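Local coordinates for SeviL (Septifer virgatus, PDB 6LF2), which is an R-type lectin of trefoil fold that binds the glycans of asialo-GM1 and the ganglioside GM1b, at residues F24-R29 against Y40-W45; L32-G37 against L107-G112; S6-K11 against I44-K49. All coordinates share one frame; numbering follows the deposited sequence.

Contact 1: F24-R29 against Y40-W45. With NGA (2-acetamido-2-deoxy-beta-D-galactopyranose), chain D; GAL (beta-D-galactopyranose), chain C.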
# COMPACT_ATOMS: atom_id res chain seq x y z
N PHE B 24 1.62 3.35 11.83
CA PHE B 24 2.94 3.97 11.97
C PHE B 24 3.37 3.94 13.43
O PHE B 24 2.54 3.85 14.34
CB PHE B 24 2.96 5.41 11.44
CG PHE B 24 2.20 6.40 12.29
CD1 PHE B 24 0.85 6.64 12.06
CD2 PHE B 24 2.83 7.08 13.33
CE1 PHE B 24 0.14 7.55 12.84
CE2 PHE B 24 2.12 7.98 14.13
CZ PHE B 24 0.77 8.22 13.88
N TYR B 25 4.69 4.02 13.65
CA TYR B 25 5.24 4.22 14.99
C TYR B 25 6.39 5.21 14.87
O TYR B 25 7.40 4.90 14.25
CB TYR B 25 5.71 2.92 15.62
CG TYR B 25 6.36 3.15 16.98
CD1 TYR B 25 5.65 3.74 18.00
CD2 TYR B 25 7.69 2.79 17.21
CE1 TYR B 25 6.23 3.97 19.24
CE2 TYR B 25 8.28 3.02 18.46
CZ TYR B 25 7.54 3.62 19.46
OH TYR B 25 8.10 3.85 20.71
N ASN B 26 6.22 6.38 15.49
CA ASN B 26 7.26 7.41 15.55
C ASN B 26 7.89 7.38 16.94
O ASN B 26 7.26 7.78 17.92
CB ASN B 26 6.68 8.79 15.25
CG ASN B 26 7.77 9.83 14.99
OD1 ASN B 26 8.41 10.33 15.92
ND2 ASN B 26 7.98 10.15 13.71
N LEU B 27 9.15 6.94 17.00
CA LEU B 27 9.84 6.81 18.28
C LEU B 27 9.96 8.15 19.00
O LEU B 27 9.69 8.24 20.20
CB LEU B 27 11.22 6.19 18.05
CG LEU B 27 12.12 6.06 19.28
CD1 LEU B 27 11.48 5.12 20.29
CD2 LEU B 27 13.46 5.55 18.87
N GLY B 28 10.34 9.21 18.27
CA GLY B 28 10.60 10.48 18.92
C GLY B 28 9.37 11.08 19.59
O GLY B 28 9.47 11.69 20.65
N ARG B 29 8.21 10.92 18.98
CA ARG B 29 6.97 11.43 19.56
C ARG B 29 6.30 10.40 20.47
O ARG B 29 5.26 10.72 21.06
CB ARG B 29 5.99 11.85 18.47
CG ARG B 29 6.48 12.97 17.57
CD ARG B 29 5.31 13.69 16.88
NE ARG B 29 4.38 12.76 16.25
CZ ARG B 29 4.59 12.17 15.07
NH1 ARG B 29 3.68 11.34 14.57
NH2 ARG B 29 5.72 12.39 14.41
N TYR B 40 5.18 8.20 4.89
CA TYR B 40 6.39 8.54 5.63
C TYR B 40 7.15 7.28 6.01
O TYR B 40 6.58 6.18 6.07
CB TYR B 40 6.06 9.30 6.91
CG TYR B 40 5.57 10.72 6.79
CD1 TYR B 40 6.48 11.77 6.75
CD2 TYR B 40 4.21 11.01 6.82
CE1 TYR B 40 6.04 13.09 6.69
CE2 TYR B 40 3.77 12.31 6.77
CZ TYR B 40 4.68 13.35 6.70
OH TYR B 40 4.25 14.64 6.64
N ASP B 41 8.43 7.48 6.33
CA ASP B 41 9.32 6.37 6.69
C ASP B 41 8.87 5.62 7.93
O ASP B 41 9.15 4.42 8.06
CB ASP B 41 10.74 6.90 6.92
CG ASP B 41 11.53 7.01 5.65
OD1 ASP B 41 10.96 6.70 4.58
OD2 ASP B 41 12.71 7.41 5.73
N ASP B 42 8.19 6.29 8.86
CA ASP B 42 7.79 5.59 10.07
C ASP B 42 6.56 4.71 9.87
O ASP B 42 6.06 4.13 10.83
CB ASP B 42 7.59 6.58 11.24
CG ASP B 42 6.48 7.60 10.99
OD1 ASP B 42 5.77 7.53 9.97
OD2 ASP B 42 6.32 8.49 11.86
N GLN B 43 6.09 4.58 8.63
CA GLN B 43 5.06 3.62 8.28
C GLN B 43 5.65 2.31 7.77
O GLN B 43 4.89 1.42 7.37
CB GLN B 43 4.11 4.23 7.23
CG GLN B 43 3.39 5.48 7.73
CD GLN B 43 2.89 6.35 6.59
OE1 GLN B 43 2.77 5.90 5.45
NE2 GLN B 43 2.62 7.61 6.89
N ILE B 44 6.97 2.16 7.75
CA ILE B 44 7.62 0.95 7.28
C ILE B 44 7.93 0.06 8.47
O ILE B 44 8.61 0.49 9.41
CB ILE B 44 8.90 1.26 6.49
CG1 ILE B 44 8.55 2.20 5.32
CG2 ILE B 44 9.54 -0.03 5.98
CD1 ILE B 44 9.73 2.58 4.45
N TRP B 45 7.46 -1.19 8.41
CA TRP B 45 7.60 -2.15 9.50
C TRP B 45 8.45 -3.33 9.08
O TRP B 45 8.49 -3.70 7.90
CB TRP B 45 6.24 -2.69 9.97
CG TRP B 45 5.30 -1.62 10.46
CD1 TRP B 45 4.55 -0.78 9.69
CD2 TRP B 45 5.01 -1.28 11.83
NE1 TRP B 45 3.82 0.06 10.48
CE2 TRP B 45 4.08 -0.22 11.80
CE3 TRP B 45 5.44 -1.76 13.08
CZ2 TRP B 45 3.56 0.37 12.96
CZ3 TRP B 45 4.93 -1.17 14.23
CH2 TRP B 45 4.00 -0.12 14.16
C1 NGA D . 2.47 13.03 10.91
C2 NGA D . 3.84 13.36 11.49
C3 NGA D . 4.94 12.57 10.80
C4 NGA D . 4.58 11.09 10.74
C5 NGA D . 3.15 10.88 10.24
C6 NGA D . 2.73 9.41 10.28
C7 NGA D . 4.27 15.52 12.53
C8 NGA D . 4.90 16.88 12.37
N2 NGA D . 4.09 14.79 11.43
O3 NGA D . 6.12 12.71 11.55
O4 NGA D . 4.70 10.53 12.04
O5 NGA D . 2.27 11.63 11.04
O6 NGA D . 3.43 8.65 9.33
O7 NGA D . 3.94 15.14 13.65
C1 GAL C . 7.33 12.71 10.78
C2 GAL C . 8.39 13.46 11.61
C3 GAL C . 9.76 13.42 10.94
C4 GAL C . 10.16 11.95 10.69
C5 GAL C . 9.03 11.31 9.86
C6 GAL C . 9.18 9.83 9.59
O2 GAL C . 8.04 14.83 11.82
O3 GAL C . 10.76 14.05 11.75
O4 GAL C . 10.37 11.22 11.93
O5 GAL C . 7.77 11.43 10.53
O6 GAL C . 10.20 9.60 8.67
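Asp42 OD2 is gripped by two donors. Asn26 ND2 donates to Asp42 OD2 at 3.0 Å, with an angle of 166° at the hydrogen. Asp42 OD2 lies in the amide plane of Asn26. The donor meets it on the anti side, tilted 23° from the carboxylate plane. The second donor is the sugar: NGA O4 gives its proton to Asp42 OD2 at 2.6 Å. The other carboxylate oxygen, Asp42 OD1, accepts from NGA O6. Asp42 CG sits between its own backbone N and carbonyl carbon (chi1 62°), and this turns both oxygens into the pocket.

Arg29 completes the hold on NGA O4, with NH1 at 2.8 Å and NH2 further off. Arg29 NH2 also binds NGA O3. The acetamide oxygen O7 lies over one guanidinium face and Asn26 CB over the other. Gln43 NE2 donates to NGA O6 at 2.8 Å. The Phe24 ring has NGA C6 over its centre, 3.6 Å above the plane, and Tyr40 lays a ring face against NGA C3 and C4. The galactose of chain C takes a bond from Asn26 ND2 to its O4.

Asn26 is itself set by an Asx motif, Arg29 N to Asn26 OD1. The backbone bond Tyr25 N to Asp42 O, 3.1 Å, ties the two segments together. Asp31 forms a salt bridge with Arg29 NH1. Strand 22-26 pairs with strand 31-35, and the 3-10 turn 41-43 lies in the loop leading to strand 45-50, where Trp45 NE1 bonds to Ala23 O.

Contact 2: L32-G37 against L107-G112. With GAL (beta-D-galactopyranose), chain E.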
# COMPACT_ATOMS: atom_id res chain seq x y z
N LEU B 32 2.11 5.93 18.33
CA LEU B 32 1.66 4.77 17.57
C LEU B 32 0.25 5.04 17.08
O LEU B 32 -0.61 5.44 17.87
CB LEU B 32 1.68 3.51 18.44
CG LEU B 32 1.18 2.21 17.81
CD1 LEU B 32 2.16 1.70 16.76
CD2 LEU B 32 0.97 1.14 18.90
N GLY B 33 0.00 4.83 15.79
CA GLY B 33 -1.31 5.16 15.26
C GLY B 33 -1.50 4.72 13.82
O GLY B 33 -0.75 3.89 13.31
N ILE B 34 -2.54 5.27 13.20
CA ILE B 34 -2.81 5.07 11.77
C ILE B 34 -3.00 6.44 11.12
O ILE B 34 -3.62 7.34 11.68
CB ILE B 34 -4.05 4.16 11.57
CG1 ILE B 34 -4.36 3.97 10.08
CG2 ILE B 34 -5.27 4.70 12.31
CD1 ILE B 34 -5.53 3.01 9.83
N PHE B 35 -2.41 6.61 9.94
CA PHE B 35 -2.42 7.89 9.24
C PHE B 35 -2.85 7.68 7.79
O PHE B 35 -2.40 6.73 7.15
CB PHE B 35 -1.03 8.55 9.31
CG PHE B 35 -0.96 9.87 8.60
CD1 PHE B 35 -1.77 10.92 8.99
CD2 PHE B 35 -0.07 10.07 7.54
CE1 PHE B 35 -1.70 12.14 8.35
CE2 PHE B 35 -0.01 11.29 6.89
CZ PHE B 35 -0.81 12.32 7.30
N THR B 36 -3.72 8.56 7.27
CA THR B 36 -4.31 8.33 5.95
C THR B 36 -3.75 9.21 4.83
O THR B 36 -4.22 9.09 3.70
CB THR B 36 -5.83 8.51 5.99
OG1 THR B 36 -6.13 9.85 6.41
CG2 THR B 36 -6.46 7.51 6.94
N GLY B 37 -2.77 10.06 5.10
CA GLY B 37 -2.24 10.94 4.07
C GLY B 37 -0.89 10.53 3.52
O GLY B 37 -0.69 9.37 3.15
N LEU B 107 -6.45 -6.77 15.10
CA LEU B 107 -5.98 -5.40 14.95
C LEU B 107 -6.98 -4.56 14.17
O LEU B 107 -7.41 -4.96 13.08
CB LEU B 107 -4.62 -5.38 14.26
CG LEU B 107 -3.93 -4.01 14.24
CD1 LEU B 107 -3.60 -3.56 15.67
CD2 LEU B 107 -2.68 -4.06 13.39
N ASP B 108 -7.33 -3.40 14.71
CA ASP B 108 -8.39 -2.55 14.19
C ASP B 108 -7.95 -1.11 14.42
O ASP B 108 -6.84 -0.86 14.89
CB ASP B 108 -9.72 -2.89 14.90
CG ASP B 108 -10.95 -2.47 14.11
OD1 ASP B 108 -10.89 -1.54 13.27
OD2 ASP B 108 -12.02 -3.07 14.36
N TYR B 109 -8.82 -0.16 14.09
CA TYR B 109 -8.52 1.22 14.40
C TYR B 109 -9.77 1.93 14.91
O TYR B 109 -10.90 1.50 14.68
CB TYR B 109 -7.90 1.97 13.19
CG TYR B 109 -8.85 2.17 12.01
CD1 TYR B 109 -9.67 3.29 11.95
CD2 TYR B 109 -8.91 1.26 10.97
CE1 TYR B 109 -10.54 3.49 10.89
CE2 TYR B 109 -9.77 1.44 9.91
CZ TYR B 109 -10.58 2.56 9.87
OH TYR B 109 -11.45 2.76 8.82
N ASN B 110 -9.53 3.01 15.64
CA ASN B 110 -10.59 3.92 16.08
C ASN B 110 -10.03 5.33 15.98
O ASN B 110 -9.14 5.70 16.76
CB ASN B 110 -11.04 3.61 17.50
CG ASN B 110 -12.21 4.47 17.93
OD1 ASN B 110 -13.36 4.05 17.83
ND2 ASN B 110 -11.92 5.67 18.40
N GLY B 111 -10.54 6.12 15.04
CA GLY B 111 -9.91 7.41 14.79
C GLY B 111 -8.49 7.20 14.34
O GLY B 111 -8.21 6.39 13.44
N GLY B 112 -7.55 7.89 14.97
CA GLY B 112 -6.14 7.70 14.69
C GLY B 112 -5.45 6.63 15.50
O GLY B 112 -4.24 6.43 15.33
C1 GAL E . -1.70 15.19 12.40
C2 GAL E . -0.67 15.83 11.46
C3 GAL E . -0.28 14.86 10.35
C4 GAL E . 0.22 13.55 10.96
C5 GAL E . -0.83 13.03 11.95
C6 GAL E . -0.46 11.76 12.73
O2 GAL E . -1.18 17.00 10.84
O3 GAL E . 0.76 15.37 9.55
O4 GAL E . 1.45 13.76 11.62
O5 GAL E . -1.15 14.00 12.95
O6 GAL E . -1.55 11.36 13.54
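Ile34 CD1 comes to the Tyr109 ring obliquely, 4.0 Å from Tyr109 CD2. Gly37 N lies 3.5 Å above one face of the Phe35 ring, over its centre. Phe35 CE1 is 3.5 Å from C4 of the chain E galactose. Phe35 leaves the strand on the side away from 107-112. Ile34 is fully stretched, with CG1 anti to the backbone N (chi1 179°) and CD1 anti again, and this carries the methyl to the Tyr109 ring. Its other branch, Ile34 CG2, packs on Tyr109 CB at 3.9 Å and also touches the carbonyl oxygen of Gly111.

One backbone bond joins the segments: Ile34 N donates to Gly112 O at 3.0 Å, from well above the carbonyl plane. Gly112 O also lies 3.2 Å from Gly33 CA, an approach made possible by the missing side chain. Gly111 has a positive phi (62°), in keeping with the sharp turn it makes.

Leu114 and Asn16 add further cover to Ile34. Ile34 turns to the neighbouring hairpin, while Phe35 lines the glycan pocket. The contact thus joins the hairpin of strands 22-26 and 31-35 to the turn of the hairpin of strands 106-110 and 113-117, an arrangement consistent with the hairpin cap of a beta-trefoil.

Contact 3: S6-K11 against I44-K49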
# COMPACT_ATOMS: atom_id res chain seq x y z
N SER B 6 12.72 -14.02 16.58
CA SER B 6 12.02 -13.89 15.31
C SER B 6 13.03 -13.44 14.27
O SER B 6 14.09 -12.90 14.60
CB SER B 6 10.85 -12.90 15.39
OG SER B 6 11.29 -11.62 15.83
N VAL B 7 12.72 -13.69 13.01
CA VAL B 7 13.64 -13.36 11.93
C VAL B 7 12.88 -12.53 10.90
O VAL B 7 11.77 -12.89 10.49
CB VAL B 7 14.28 -14.63 11.31
CG1 VAL B 7 13.23 -15.59 10.77
CG2 VAL B 7 15.33 -14.26 10.26
N THR B 8 13.45 -11.38 10.55
CA THR B 8 12.79 -10.48 9.62
C THR B 8 12.71 -11.11 8.23
O THR B 8 13.70 -11.65 7.71
CB THR B 8 13.51 -9.14 9.57
OG1 THR B 8 13.36 -8.49 10.84
CG2 THR B 8 12.93 -8.26 8.48
N ILE B 9 11.51 -11.04 7.65
CA ILE B 9 11.05 -11.67 6.43
C ILE B 9 11.04 -10.63 5.32
O ILE B 9 11.24 -10.94 4.14
CB ILE B 9 9.64 -12.26 6.65
CG1 ILE B 9 9.68 -13.76 6.87
CG2 ILE B 9 8.66 -11.87 5.54
CD1 ILE B 9 8.31 -14.34 7.08
N GLY B 10 10.77 -9.39 5.71
CA GLY B 10 10.68 -8.29 4.75
C GLY B 10 10.29 -7.02 5.47
O GLY B 10 9.95 -7.02 6.66
N LYS B 11 10.34 -5.92 4.72
CA LYS B 11 9.92 -4.61 5.19
C LYS B 11 8.63 -4.26 4.47
O LYS B 11 8.53 -4.45 3.25
CB LYS B 11 10.99 -3.56 4.90
CG LYS B 11 12.30 -3.74 5.66
CD LYS B 11 12.22 -3.23 7.09
CE LYS B 11 13.51 -3.53 7.84
NZ LYS B 11 14.71 -3.03 7.10
N ILE B 44 6.97 2.16 7.75
CA ILE B 44 7.62 0.95 7.28
C ILE B 44 7.93 0.06 8.47
O ILE B 44 8.61 0.49 9.41
CB ILE B 44 8.90 1.26 6.49
CG1 ILE B 44 8.55 2.20 5.32
CG2 ILE B 44 9.54 -0.03 5.98
CD1 ILE B 44 9.73 2.58 4.45
N TRP B 45 7.46 -1.19 8.41
CA TRP B 45 7.60 -2.15 9.50
C TRP B 45 8.45 -3.33 9.08
O TRP B 45 8.49 -3.70 7.90
CB TRP B 45 6.24 -2.69 9.97
CG TRP B 45 5.30 -1.62 10.46
CD1 TRP B 45 4.55 -0.78 9.69
CD2 TRP B 45 5.01 -1.28 11.83
NE1 TRP B 45 3.82 0.06 10.48
CE2 TRP B 45 4.08 -0.22 11.80
CE3 TRP B 45 5.44 -1.76 13.08
CZ2 TRP B 45 3.56 0.37 12.96
CZ3 TRP B 45 4.93 -1.17 14.23
CH2 TRP B 45 4.00 -0.12 14.16
N SER B 46 9.11 -3.95 10.06
CA SER B 46 9.75 -5.25 9.86
C SER B 46 8.72 -6.34 10.11
O SER B 46 8.16 -6.43 11.21
CB SER B 46 10.95 -5.43 10.80
OG SER B 46 12.02 -4.58 10.42
N PHE B 47 8.47 -7.16 9.10
CA PHE B 47 7.59 -8.31 9.20
C PHE B 47 8.47 -9.53 9.47
O PHE B 47 9.38 -9.82 8.69
CB PHE B 47 6.77 -8.47 7.93
CG PHE B 47 5.70 -9.51 8.02
CD1 PHE B 47 4.57 -9.30 8.78
CD2 PHE B 47 5.83 -10.71 7.34
CE1 PHE B 47 3.58 -10.27 8.87
CE2 PHE B 47 4.85 -11.67 7.42
CZ PHE B 47 3.71 -11.45 8.18
N GLN B 48 8.22 -10.23 10.59
CA GLN B 48 9.15 -11.22 11.11
C GLN B 48 8.46 -12.56 11.36
O GLN B 48 7.37 -12.59 11.94
CB GLN B 48 9.81 -10.72 12.40
CG GLN B 48 10.37 -9.30 12.29
CD GLN B 48 10.82 -8.72 13.62
OE1 GLN B 48 10.27 -9.04 14.68
NE2 GLN B 48 11.81 -7.84 13.58
N LYS B 49 9.08 -13.65 10.92
CA LYS B 49 8.62 -14.99 11.27
C LYS B 49 9.02 -15.28 12.71
O LYS B 49 10.21 -15.27 13.03
CB LYS B 49 9.22 -16.02 10.32
CG LYS B 49 9.00 -17.49 10.69
CD LYS B 49 7.72 -18.03 10.10
CE LYS B 49 6.57 -17.97 11.09
NZ LYS B 49 6.88 -18.69 12.38
O HOH W 1 14.61 -6.05 11.06
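Phe47 O takes two backbone N-H groups from the strand opposite. Ile9 N is 2.7 Å from Phe47 O, and Gly10 N gives it a weak bond at 3.3 Å. In return Phe47 N donates to Gly10 O at 2.9 Å. Further along, Val7 and Lys49 exchange bonds in both directions as an antiparallel hydrogen-bonded pair.

Ile9 lies beside Phe47 and points the same way. Its CG2 meets the ring edge, in plane, 3.5 Å from Phe47 CD2. Ile9 CD1 reaches across to Lys49 CB.

Thr8, Gln48, Ser46 and Lys11 share the other face of the sheet. Gln48 NE2 donates to Thr8 OG1 at 3.2 Å, the hydroxyl being tilted 22° from the amide plane. Thr8 OG1 stands beside its own backbone N (chi1 -67°), where a water bridges Thr8 OG1, at 2.8 Å, and Ser46 OG by hydrogen bonds. Lys11 bends at chi2 and lays its CE against Ser46 OG at 3.2 Å.

In the next shell, Thr57 bonds to Gln48 OE1 and fixes the turn of that amide. Tyr56 stacks on the Phe47 ring and forms a cation-pi contact with Lys49.

Two residues, Ile9 and Gly10, facing the single residue Phe47 make a classic beta bulge. It shifts the register by one in the antiparallel pairing of strands 6-16 and 45-50, neighbours in the antiparallel beta structure of this beta-trefoil.

Contact 1 is buried and polar, built around the glycan. Contact 2 is partly buried and mainly apolar, with a single backbone bond. Contact 3 is a surface strand pairing, rich in backbone bonds and with a water on one face. Contacts 1 and 2 share one hairpin: Phe24 N lies 2.8 Å from Gly33 O, a probable hydrogen bond, and both hold residues of the ligand pocket. Contacts 1 and 3 share Ile44 and Trp45, so the chain runs from the pocket turn straight into the sheet. Leu32 CD1 packs on Trp45 CH2 at 3.7 Å and links contact 2 to both others, although contacts 2 and 3 lie on opposite sides of the chain's centre.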